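PDB 3S5W: L-ornithine N(5)-monooxygenase from Pseudomonas aeruginosa, which catalyses the NADPH- and oxygen-dependent N5-hydroxylation of L-ornithine, using bound FAD, as the first step in making hydroxamate siderophores such as pyoverdin. Local coordinates for residues 206-211 and 368-373; 228-233 and 251-256; 245-250 and 329-334; 202-207 and 342-347. One frame throughout, in Å; residues are numbered along the deposited sequence.

Contact 1 (206-211 and 368-373); sequences RVFHHS and AVILAT. With NAP (NADP nicotinamide-adenine-dinucleotide phosphate), chain F.
Phe208 and Ile370 lie side by side and point the same way from two neighbouring parallel strands. These are 207-209, an outer strand, and 368-371 of the five-stranded parallel sheet of the Rossmann-type NADPH-binding domain. The far corner of the ring does the touching: Phe208 CZ is 3.6 Å from Ile370 CG1. With CG between the backbone N and the carbonyl carbon (chi1 53°), the ring is set beside Ile370, and one face comes under Val369 O, toward the rim. His216 stacks on the same phenyl ring.

The other face of the sheet carries Val207, Val369, His209 and Leu371. Val207 CG1 meets Leu371 CD1 at 4.0 Å, and the two side chains cross obliquely. The His209 imidazole lies under Leu371 O, which stands 3.2 Å above the ring plane; the angle is too poor for a hydrogen bond to ND1. Thr373 OG1 comes to the edge of the same ring, but its hydrogen bond goes to Arg193 O.

Four backbone bonds tie the two segments. Val369 N to Arg206 O is the shortest, at 2.7 Å. His210 N donates to Leu371 O at 2.8 Å. Beyond the strand end the chain reaches the dinucleotide: Thr373 CA is 3.2 Å from O4B of the NADP adenosine ribose, and Thr373 CG2 packs on the adenine at N9A and C4A.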
# COMPACT_ATOMS: atom_id res chain seq x y z
N ARG A 206 1.78 23.36 -2.10
CA ARG A 206 2.85 23.17 -3.11
C ARG A 206 3.74 21.92 -2.87
O ARG A 206 4.51 21.54 -3.75
CB ARG A 206 3.73 24.43 -3.16
CG ARG A 206 2.92 25.64 -3.65
CD ARG A 206 3.68 26.93 -3.54
NE ARG A 206 4.02 27.27 -2.15
CZ ARG A 206 4.65 28.39 -1.81
NH1 ARG A 206 4.96 29.28 -2.75
NH2 ARG A 206 4.96 28.63 -0.54
N VAL A 207 3.65 21.34 -1.68
CA VAL A 207 4.40 20.15 -1.32
C VAL A 207 3.41 19.05 -0.99
O VAL A 207 2.53 19.23 -0.16
CB VAL A 207 5.33 20.41 -0.09
CG1 VAL A 207 6.14 19.15 0.28
CG2 VAL A 207 6.29 21.56 -0.40
N PHE A 208 3.52 17.92 -1.67
CA PHE A 208 2.58 16.84 -1.45
C PHE A 208 3.18 15.50 -1.72
O PHE A 208 4.08 15.40 -2.56
CB PHE A 208 1.29 17.02 -2.29
CG PHE A 208 1.52 17.22 -3.76
CD1 PHE A 208 1.76 18.50 -4.28
CD2 PHE A 208 1.45 16.16 -4.64
CE1 PHE A 208 1.93 18.69 -5.65
CE2 PHE A 208 1.62 16.34 -6.01
CZ PHE A 208 1.85 17.60 -6.52
N HIS A 209 2.71 14.49 -1.01
CA HIS A 209 3.18 13.12 -1.18
C HIS A 209 2.54 12.52 -2.44
O HIS A 209 1.40 12.89 -2.81
CB HIS A 209 2.89 12.28 0.09
CG HIS A 209 3.38 10.87 0.02
ND1 HIS A 209 4.63 10.47 0.45
CD2 HIS A 209 2.76 9.74 -0.40
CE1 HIS A 209 4.76 9.16 0.30
NE2 HIS A 209 3.63 8.70 -0.20
N HIS A 210 3.28 11.63 -3.09
CA HIS A 210 2.83 11.02 -4.34
C HIS A 210 1.44 10.37 -4.18
O HIS A 210 0.69 10.30 -5.15
CB HIS A 210 3.85 9.99 -4.84
CG HIS A 210 3.40 9.25 -6.06
ND1 HIS A 210 2.90 7.96 -6.01
CD2 HIS A 210 3.38 9.61 -7.36
CE1 HIS A 210 2.59 7.56 -7.23
NE2 HIS A 210 2.87 8.54 -8.07
N SER A 211 1.12 9.87 -2.98
CA SER A 211 -0.19 9.27 -2.70
C SER A 211 -1.36 10.24 -2.99
O SER A 211 -2.49 9.79 -3.16
CB SER A 211 -0.28 8.77 -1.24
OG SER A 211 -0.11 9.89 -0.35
N ALA A 368 6.23 23.35 -7.34
CA ALA A 368 5.68 22.24 -6.59
C ALA A 368 6.77 21.20 -6.27
O ALA A 368 7.80 21.11 -6.99
CB ALA A 368 4.50 21.58 -7.35
N VAL A 369 6.59 20.48 -5.18
CA VAL A 369 7.49 19.41 -4.80
C VAL A 369 6.65 18.15 -4.51
O VAL A 369 5.79 18.14 -3.62
CB VAL A 369 8.40 19.76 -3.59
CG1 VAL A 369 9.30 18.58 -3.22
CG2 VAL A 369 9.19 21.06 -3.82
N ILE A 370 6.91 17.09 -5.27
CA ILE A 370 6.24 15.82 -5.06
C ILE A 370 7.19 14.91 -4.27
O ILE A 370 8.33 14.65 -4.68
CB ILE A 370 5.85 15.16 -6.42
CG1 ILE A 370 5.05 16.16 -7.29
CG2 ILE A 370 5.18 13.77 -6.22
CD1 ILE A 370 4.72 15.64 -8.73
N LEU A 371 6.70 14.43 -3.14
CA LEU A 371 7.43 13.48 -2.30
C LEU A 371 7.05 12.05 -2.70
O LEU A 371 6.02 11.55 -2.32
CB LEU A 371 7.12 13.74 -0.82
CG LEU A 371 7.35 15.19 -0.38
CD1 LEU A 371 6.96 15.37 1.14
CD2 LEU A 371 8.78 15.57 -0.59
N ALA A 372 7.89 11.41 -3.51
CA ALA A 372 7.64 10.04 -3.95
C ALA A 372 8.51 9.14 -3.08
O ALA A 372 9.38 8.38 -3.57
CB ALA A 372 7.97 9.91 -5.46
N THR A 373 8.25 9.22 -1.77
CA THR A 373 9.21 8.74 -0.75
C THR A 373 8.67 7.52 -0.02
O THR A 373 9.24 7.08 1.01
CB THR A 373 9.60 9.89 0.24
OG1 THR A 373 8.42 10.60 0.61
CG2 THR A 373 10.54 10.90 -0.45
PA NAP F . 10.03 2.93 -2.11
O1A NAP F . 10.45 1.80 -2.96
O2A NAP F . 10.16 2.68 -0.69
O5B NAP F . 10.79 4.21 -2.66
C5B NAP F . 11.02 5.23 -1.76
C4B NAP F . 11.93 6.17 -2.51
O4B NAP F . 11.96 7.31 -1.70
C3B NAP F . 13.36 5.61 -2.60
O3B NAP F . 13.91 6.15 -3.79
C2B NAP F . 13.99 6.26 -1.36
O2B NAP F . 15.35 6.51 -1.54
C1B NAP F . 13.27 7.63 -1.30
N9A NAP F . 13.33 8.16 0.07
C8A NAP F . 12.77 7.61 1.20
N7A NAP F . 13.06 8.39 2.27
C5A NAP F . 13.82 9.41 1.83
C6A NAP F . 14.41 10.48 2.50
N6A NAP F . 14.29 10.61 3.81
N1A NAP F . 15.14 11.38 1.77
C2A NAP F . 15.30 11.27 0.42
N3A NAP F . 14.71 10.20 -0.25
C4A NAP F . 14.00 9.29 0.46
O3 NAP F . 8.54 3.42 -2.47
PN NAP F . 7.67 3.50 -3.86
O1N NAP F . 6.41 4.21 -3.48
O2N NAP F . 8.46 4.05 -5.01
O5D NAP F . 7.40 1.92 -4.00
C5D NAP F . 7.49 1.08 -5.13
C4D NAP F . 6.37 0.09 -4.80
O4D NAP F . 5.68 -0.46 -5.90
C3D NAP F . 6.71 -1.14 -3.99
O3D NAP F . 7.22 -0.81 -2.72
C2D NAP F . 5.34 -1.84 -4.01
O2D NAP F . 4.46 -1.55 -2.93
C1D NAP F . 4.72 -1.32 -5.31
P2B NAP F . 16.53 5.59 -0.90
O1X NAP F . 17.72 6.54 -1.00
O2X NAP F . 16.58 4.39 -1.82
O3X NAP F . 16.14 5.20 0.50

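Contact 2 (228-233 and 251-256); sequences MKIAII and PSVQAD
Gln254 N gives a nearly straight hydrogen bond of 2.8 Å to Met228 O, with an angle of 171° at the hydrogen. It is one of five backbone bonds between parallel strand 228-233 and the segment that runs into strand 253-258. With helix 237-249 between them, these strands form a beta-alpha-beta unit, the classic Rossmann element. The NADP(+)-binding residues Gly235 and Gly236 lie in the turn before the helix, and Gln237 and Ser238 in its first turn. The other four bonds follow along the ladder. Met228 N binds Ser252 O, Ile230 N binds Gln254 O, Asp256 N binds Ile230 O, and Ile232 N binds Asp256 O. CA-H groups of Lys229, Val253 and Ala255 also point at carbonyl oxygens of the facing strand.

Met228, Ile230, Val253 and Ala255 share one face. Val253 is the apolar centre here. Its CG1, anti to the backbone N (chi1 170°), meets Ile230 CD1 at 3.8 Å. Its CG2 takes Met228 CE at 4.1 Å. The Met228 chain bends at its last torsion (chi3 -88°), which brings the methyl back over the valine. Leu246 of the helix covers Ile230 and Ile232.

Lys229, Gln254, Ala231 and Asp256 occupy the other face. Asp256 OD2 is held by Arg334 in a salt bridge and by Tyr366 OH. Gln254 NE2 bonds to Arg330 O. Lys229 NZ stays 4.6 Å from Asp256 OD2, beyond a salt bridge, and Lys229 CG rests 3.9 Å from Gln254 OE1.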
# COMPACT_ATOMS: atom_id res chain seq x y z
N MET A 228 6.25 25.79 -15.56
CA MET A 228 6.27 25.36 -14.16
C MET A 228 7.50 24.48 -13.90
O MET A 228 7.92 23.71 -14.77
CB MET A 228 5.02 24.52 -13.86
CG MET A 228 3.83 25.26 -13.25
SD MET A 228 2.81 24.01 -12.39
CE MET A 228 1.73 23.45 -13.73
N LYS A 229 8.07 24.57 -12.72
CA LYS A 229 9.17 23.69 -12.34
C LYS A 229 8.69 22.83 -11.18
O LYS A 229 8.19 23.36 -10.16
CB LYS A 229 10.40 24.52 -11.92
CG LYS A 229 11.05 25.32 -13.06
CD LYS A 229 12.15 26.30 -12.56
CE LYS A 229 13.25 25.62 -11.69
NZ LYS A 229 14.03 24.52 -12.34
N ILE A 230 8.80 21.52 -11.33
CA ILE A 230 8.39 20.62 -10.27
C ILE A 230 9.53 19.70 -9.88
O ILE A 230 10.17 19.09 -10.75
CB ILE A 230 7.14 19.78 -10.71
CG1 ILE A 230 5.97 20.75 -11.00
CG2 ILE A 230 6.81 18.71 -9.65
CD1 ILE A 230 4.62 20.11 -11.38
N ALA A 231 9.77 19.59 -8.57
CA ALA A 231 10.75 18.63 -8.05
C ALA A 231 10.05 17.34 -7.64
O ALA A 231 9.02 17.38 -7.01
CB ALA A 231 11.52 19.22 -6.81
N ILE A 232 10.65 16.20 -7.99
CA ILE A 232 10.20 14.92 -7.51
C ILE A 232 11.30 14.37 -6.62
O ILE A 232 12.43 14.17 -7.09
CB ILE A 232 9.98 13.91 -8.67
CG1 ILE A 232 8.91 14.43 -9.64
CG2 ILE A 232 9.60 12.53 -8.08
CD1 ILE A 232 8.89 13.70 -11.00
N ILE A 233 10.97 14.13 -5.34
CA ILE A 233 11.94 13.51 -4.41
C ILE A 233 11.78 11.98 -4.38
O ILE A 233 10.72 11.47 -4.04
CB ILE A 233 11.79 14.08 -2.96
CG1 ILE A 233 11.70 15.64 -2.98
CG2 ILE A 233 12.89 13.50 -2.00
CD1 ILE A 233 12.82 16.39 -3.77
N PRO A 251 3.16 19.33 -20.67
CA PRO A 251 4.26 19.78 -21.52
C PRO A 251 4.93 21.06 -20.98
O PRO A 251 6.10 21.25 -21.23
CB PRO A 251 3.61 20.00 -22.91
CG PRO A 251 2.11 20.05 -22.66
CD PRO A 251 1.87 19.24 -21.41
N SER A 252 4.23 21.87 -20.21
CA SER A 252 4.88 23.07 -19.68
C SER A 252 5.63 22.84 -18.37
O SER A 252 6.24 23.77 -17.85
CB SER A 252 3.90 24.26 -19.60
OG SER A 252 3.09 24.14 -18.44
N VAL A 253 5.61 21.61 -17.84
CA VAL A 253 6.35 21.31 -16.61
C VAL A 253 7.78 20.87 -16.93
O VAL A 253 7.99 19.99 -17.78
CB VAL A 253 5.66 20.21 -15.78
CG1 VAL A 253 6.57 19.73 -14.62
CG2 VAL A 253 4.35 20.71 -15.21
N GLN A 254 8.74 21.52 -16.26
CA GLN A 254 10.13 21.06 -16.19
C GLN A 254 10.32 20.28 -14.89
O GLN A 254 10.17 20.86 -13.79
CB GLN A 254 11.08 22.26 -16.18
CG GLN A 254 11.12 23.06 -17.48
CD GLN A 254 12.19 24.13 -17.37
OE1 GLN A 254 11.92 25.22 -16.91
NE2 GLN A 254 13.44 23.77 -17.71
N ALA A 255 10.57 18.98 -15.01
CA ALA A 255 10.67 18.09 -13.85
C ALA A 255 12.14 17.75 -13.51
O ALA A 255 12.95 17.48 -14.41
CB ALA A 255 9.85 16.79 -14.07
N ASP A 256 12.46 17.78 -12.21
CA ASP A 256 13.77 17.34 -11.69
C ASP A 256 13.55 16.12 -10.81
O ASP A 256 12.83 16.21 -9.81
CB ASP A 256 14.44 18.43 -10.83
CG ASP A 256 14.89 19.65 -11.62
OD1 ASP A 256 14.51 19.82 -12.81
OD2 ASP A 256 15.67 20.45 -11.03

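Contact 3 (245-250 and 329-334); sequences DLNDSY and PRHAFR
Hydrogen bonding from Arg330 to the last turn of helix 237-249 carries this contact. Arg330 NH1 donates to Asn247 O at 3.1 Å. The oxygen lies in the guanidinium plane, and the donor meets it in the carbonyl plane, on a lone pair. Arg330 NH2 adds two weak bonds, to Leu246 O at 3.2 Å and to Asn247 O. Tyr250 O is also close to NH2, but the angle is too poor for a bond. The arginine chain is extended from CG to NE, with CG anti to the backbone N (chi1 -179°), and this carries the charged end across to the helix. Positive charge at a helix C-terminus should interact favourably with the helix dipole.

A water extends the polar network. It donates to Asn247 OD1 at 2.6 Å and accepts a weak bond from Arg330 NH1. Asn247 ND2 turns to Asp248 OD1, 3.0 Å away.

The contact belongs to the Rossmann-type NADPH-binding domain, where the C-terminal turn of the helix meets the loop that leads into outer strand 332-334. Arg330 also reaches the sheet, since its NE binds Val253 O.

Flat groups make up the rest. The Asn247 amide stands 18° from the guanidinium plane and 61° from the His331 ring. Arg330 CG sits over the centre of one face of the imidazole, 3.7 Å above it. Phe243 meets the same ring edge-to-face.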
# COMPACT_ATOMS: atom_id res chain seq x y z
N ASP A 245 4.59 10.67 -16.02
CA ASP A 245 3.34 11.40 -16.17
C ASP A 245 3.55 12.91 -16.44
O ASP A 245 2.91 13.47 -17.34
CB ASP A 245 2.43 11.23 -14.97
CG ASP A 245 1.00 11.59 -15.31
OD1 ASP A 245 0.43 10.94 -16.22
OD2 ASP A 245 0.45 12.50 -14.68
N LEU A 246 4.42 13.57 -15.67
CA LEU A 246 4.74 14.97 -15.95
C LEU A 246 5.28 15.12 -17.36
O LEU A 246 4.82 16.02 -18.12
CB LEU A 246 5.71 15.58 -14.92
CG LEU A 246 5.10 15.64 -13.50
CD1 LEU A 246 6.16 16.06 -12.49
CD2 LEU A 246 3.93 16.62 -13.47
N ASN A 247 6.23 14.27 -17.73
CA ASN A 247 6.84 14.38 -19.06
C ASN A 247 5.79 14.27 -20.18
O ASN A 247 5.80 15.07 -21.16
CB ASN A 247 7.86 13.26 -19.27
CG ASN A 247 8.53 13.32 -20.65
OD1 ASN A 247 9.31 14.23 -20.92
ND2 ASN A 247 8.20 12.37 -21.53
N ASP A 248 4.91 13.27 -20.03
CA ASP A 248 3.96 12.91 -21.08
C ASP A 248 2.74 13.84 -21.13
O ASP A 248 2.23 14.11 -22.21
CB ASP A 248 3.48 11.45 -20.95
CG ASP A 248 4.57 10.42 -21.27
OD1 ASP A 248 5.67 10.81 -21.71
OD2 ASP A 248 4.31 9.21 -21.05
N SER A 249 2.29 14.34 -19.98
CA SER A 249 0.95 14.97 -19.89
C SER A 249 0.96 16.45 -19.54
O SER A 249 -0.08 17.11 -19.66
CB SER A 249 0.11 14.25 -18.86
OG SER A 249 -0.36 13.08 -19.45
N TYR A 250 2.10 16.94 -19.07
CA TYR A 250 2.23 18.33 -18.65
C TYR A 250 3.38 18.98 -19.38
O TYR A 250 4.44 19.19 -18.79
CB TYR A 250 2.42 18.40 -17.13
CG TYR A 250 1.22 17.88 -16.39
CD1 TYR A 250 1.04 16.51 -16.18
CD2 TYR A 250 0.24 18.76 -15.93
CE1 TYR A 250 -0.07 16.04 -15.54
CE2 TYR A 250 -0.88 18.29 -15.29
CZ TYR A 250 -1.03 16.93 -15.09
OH TYR A 250 -2.13 16.46 -14.43
N PRO A 329 17.23 21.18 -22.42
CA PRO A 329 17.22 20.52 -21.11
C PRO A 329 15.96 20.85 -20.27
O PRO A 329 16.05 21.51 -19.23
CB PRO A 329 18.49 21.07 -20.45
CG PRO A 329 18.67 22.47 -21.10
CD PRO A 329 17.86 22.52 -22.37
N ARG A 330 14.82 20.37 -20.74
CA ARG A 330 13.54 20.50 -20.05
C ARG A 330 13.64 19.94 -18.62
O ARG A 330 13.40 20.66 -17.64
CB ARG A 330 12.47 19.75 -20.87
CG ARG A 330 11.10 19.81 -20.29
CD ARG A 330 10.02 19.16 -21.15
NE ARG A 330 8.84 18.97 -20.30
CZ ARG A 330 7.91 18.05 -20.48
NH1 ARG A 330 7.97 17.23 -21.52
NH2 ARG A 330 6.90 17.96 -19.61
N HIS A 331 14.05 18.67 -18.51
CA HIS A 331 14.13 17.97 -17.24
C HIS A 331 15.55 17.81 -16.77
O HIS A 331 16.47 17.91 -17.57
CB HIS A 331 13.53 16.57 -17.41
CG HIS A 331 12.11 16.60 -17.84
ND1 HIS A 331 11.63 15.90 -18.94
CD2 HIS A 331 11.06 17.28 -17.34
CE1 HIS A 331 10.34 16.14 -19.07
NE2 HIS A 331 9.97 16.97 -18.11
N ALA A 332 15.71 17.52 -15.48
CA ALA A 332 17.02 17.26 -14.87
C ALA A 332 16.97 15.98 -14.02
O ALA A 332 16.00 15.72 -13.28
CB ALA A 332 17.49 18.47 -14.04
N PHE A 333 18.02 15.18 -14.16
CA PHE A 333 18.18 13.96 -13.39
C PHE A 333 19.24 14.25 -12.31
O PHE A 333 20.44 14.15 -12.56
CB PHE A 333 18.63 12.80 -14.29
CG PHE A 333 18.64 11.48 -13.60
CD1 PHE A 333 17.43 10.84 -13.28
CD2 PHE A 333 19.84 10.86 -13.28
CE1 PHE A 333 17.44 9.61 -12.61
CE2 PHE A 333 19.87 9.62 -12.62
CZ PHE A 333 18.64 9.01 -12.25
N ARG A 334 18.79 14.64 -11.12
CA ARG A 334 19.71 15.03 -10.03
C ARG A 334 19.96 13.87 -9.09
O ARG A 334 19.38 13.81 -8.01
CB ARG A 334 19.20 16.27 -9.31
CG ARG A 334 18.94 17.43 -10.31
CD ARG A 334 18.23 18.57 -9.62
NE ARG A 334 19.10 19.72 -9.48
CZ ARG A 334 19.12 20.73 -10.32
NH1 ARG A 334 18.32 20.75 -11.37
NH2 ARG A 334 19.95 21.74 -10.11
O HOH W 1 10.32 15.40 -22.99

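Contact 4 (202-207 and 342-347); sequences KGDGRV and ATATAQ
A type I beta turn from Asp204 to Val207 meets the end of strand 337-345, an outer strand of the three-stranded antiparallel sheet. The turn leads into strand 207-209 of the parallel sheet, so the contact joins two sheets at the protein surface. Only the Arg206 guanidinium and the Asp204 carboxylate reach across from the turn. Arg206 NH1 donates to Thr345 O at 2.9 Å, with an angle of 156° at the hydrogen. The approach is nearly head-on to the carbonyl, and the oxygen lies close to the guanidinium plane. Arg206 NH2 makes a weak second bond to Thr345 O at 3.5 Å.

Asp204 sets this guanidinium in place. The salt bridge is side-on, with two nitrogens on two oxygens: Arg206 NE binds Asp204 OD1 at 2.9 Å, and Arg206 NH2 binds Asp204 OD2 at 2.9 Å. Both oxygens use their syn lone pairs. The anti lone pair of Asp204 OD1 takes the backbone Arg206 N at 3.1 Å, which makes an Asx turn. The arginine chain bends at chi3 (-63°), which folds the head back beside the aspartate.

Ala344 CB is the apolar part. It lies 3.6 Å from Asp204 OD2 and 3.6 Å from Arg206 NH2, against the paired charges. Ile349 of the next strand packs on both Asp204 and Arg206.

Two coplanar bonds to Asp204 and the one from NH1 to Thr345 O should hold the guanidinium flat and limit its rotation. The carboxylate should largely balance the arginine charge, while NH1 stays directed at the backbone oxygen of Thr345.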
# COMPACT_ATOMS: atom_id res chain seq x y z
N LYS A 202 4.27 20.98 6.04
CA LYS A 202 2.95 20.37 6.12
C LYS A 202 1.93 21.50 6.01
O LYS A 202 2.06 22.54 6.68
CB LYS A 202 2.75 19.59 7.44
CG LYS A 202 1.33 19.00 7.64
CD LYS A 202 1.18 18.18 8.93
CE LYS A 202 1.38 19.03 10.19
NZ LYS A 202 1.61 18.20 11.41
N GLY A 203 0.93 21.33 5.16
CA GLY A 203 -0.08 22.37 5.04
C GLY A 203 0.17 23.34 3.91
O GLY A 203 -0.74 24.08 3.53
N ASP A 204 1.39 23.35 3.38
CA ASP A 204 1.67 24.11 2.17
C ASP A 204 1.29 23.22 0.98
O ASP A 204 1.90 22.16 0.76
CB ASP A 204 3.15 24.52 2.10
CG ASP A 204 3.43 25.59 1.06
OD1 ASP A 204 2.96 25.47 -0.10
OD2 ASP A 204 4.16 26.55 1.38
N GLY A 205 0.28 23.66 0.23
CA GLY A 205 -0.29 22.88 -0.89
C GLY A 205 0.69 22.59 -2.04
O GLY A 205 0.43 21.72 -2.88
N ARG A 206 1.78 23.36 -2.10
CA ARG A 206 2.85 23.17 -3.11
C ARG A 206 3.74 21.92 -2.87
O ARG A 206 4.51 21.54 -3.75
CB ARG A 206 3.73 24.43 -3.16
CG ARG A 206 2.92 25.64 -3.65
CD ARG A 206 3.68 26.93 -3.54
NE ARG A 206 4.02 27.27 -2.15
CZ ARG A 206 4.65 28.39 -1.81
NH1 ARG A 206 4.96 29.28 -2.75
NH2 ARG A 206 4.96 28.63 -0.54
N VAL A 207 3.65 21.34 -1.68
CA VAL A 207 4.40 20.15 -1.32
C VAL A 207 3.41 19.05 -0.99
O VAL A 207 2.53 19.23 -0.16
CB VAL A 207 5.33 20.41 -0.09
CG1 VAL A 207 6.14 19.15 0.28
CG2 VAL A 207 6.29 21.56 -0.40
N ALA A 342 14.43 23.06 3.02
CA ALA A 342 13.30 23.36 2.14
C ALA A 342 12.52 24.51 2.77
O ALA A 342 12.14 24.42 3.94
CB ALA A 342 12.41 22.14 1.97
N THR A 343 12.34 25.59 2.01
CA THR A 343 11.76 26.81 2.56
C THR A 343 10.64 27.31 1.66
O THR A 343 10.83 27.40 0.44
CB THR A 343 12.85 27.94 2.70
OG1 THR A 343 14.01 27.42 3.37
CG2 THR A 343 12.29 29.16 3.48
N ALA A 344 9.49 27.64 2.24
CA ALA A 344 8.42 28.34 1.54
C ALA A 344 8.81 29.80 1.28
O ALA A 344 9.23 30.49 2.21
CB ALA A 344 7.11 28.29 2.35
N THR A 345 8.70 30.24 0.03
CA THR A 345 8.85 31.65 -0.35
C THR A 345 7.65 32.08 -1.21
O THR A 345 6.90 31.23 -1.74
CB THR A 345 10.19 31.97 -1.11
OG1 THR A 345 10.14 31.44 -2.45
CG2 THR A 345 11.44 31.42 -0.39
N ALA A 346 7.48 33.39 -1.37
CA ALA A 346 6.46 33.93 -2.28
C ALA A 346 6.62 33.36 -3.71
O ALA A 346 5.61 33.13 -4.39
CB ALA A 346 6.51 35.50 -2.31
N GLN A 347 7.86 33.11 -4.14
CA GLN A 347 8.19 32.61 -5.49
C GLN A 347 8.10 31.08 -5.69
O GLN A 347 8.18 30.61 -6.81
CB GLN A 347 9.60 33.06 -5.93
CG GLN A 347 9.78 34.57 -6.20
CD GLN A 347 10.07 35.36 -4.93
OE1 GLN A 347 9.38 36.35 -4.65
NE2 GLN A 347 11.08 34.93 -4.16

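Contacts 1, 2 and 3 all reach the five-stranded parallel sheet of the NADPH-binding domain. Strand 368-371 of contact 1 is next to strand 228-233 of contact 2, with about 12 Å between centres. The centres of contacts 2 and 3 are about 6 Å apart, and their strands 253-258 and 332-334 are neighbours. Contact 4 lies at the surface, its centre about 11 Å from that of contact 1; its strand 337-345 belongs to the separate antiparallel sheet. Along the chain, the segments of contacts 2 and 3 alternate, inside the loops closed by contacts 1 and 4. The late strand 368-371 is inserted between earlier ones, so distant sequence builds one sheet, with NADP beyond its strand end.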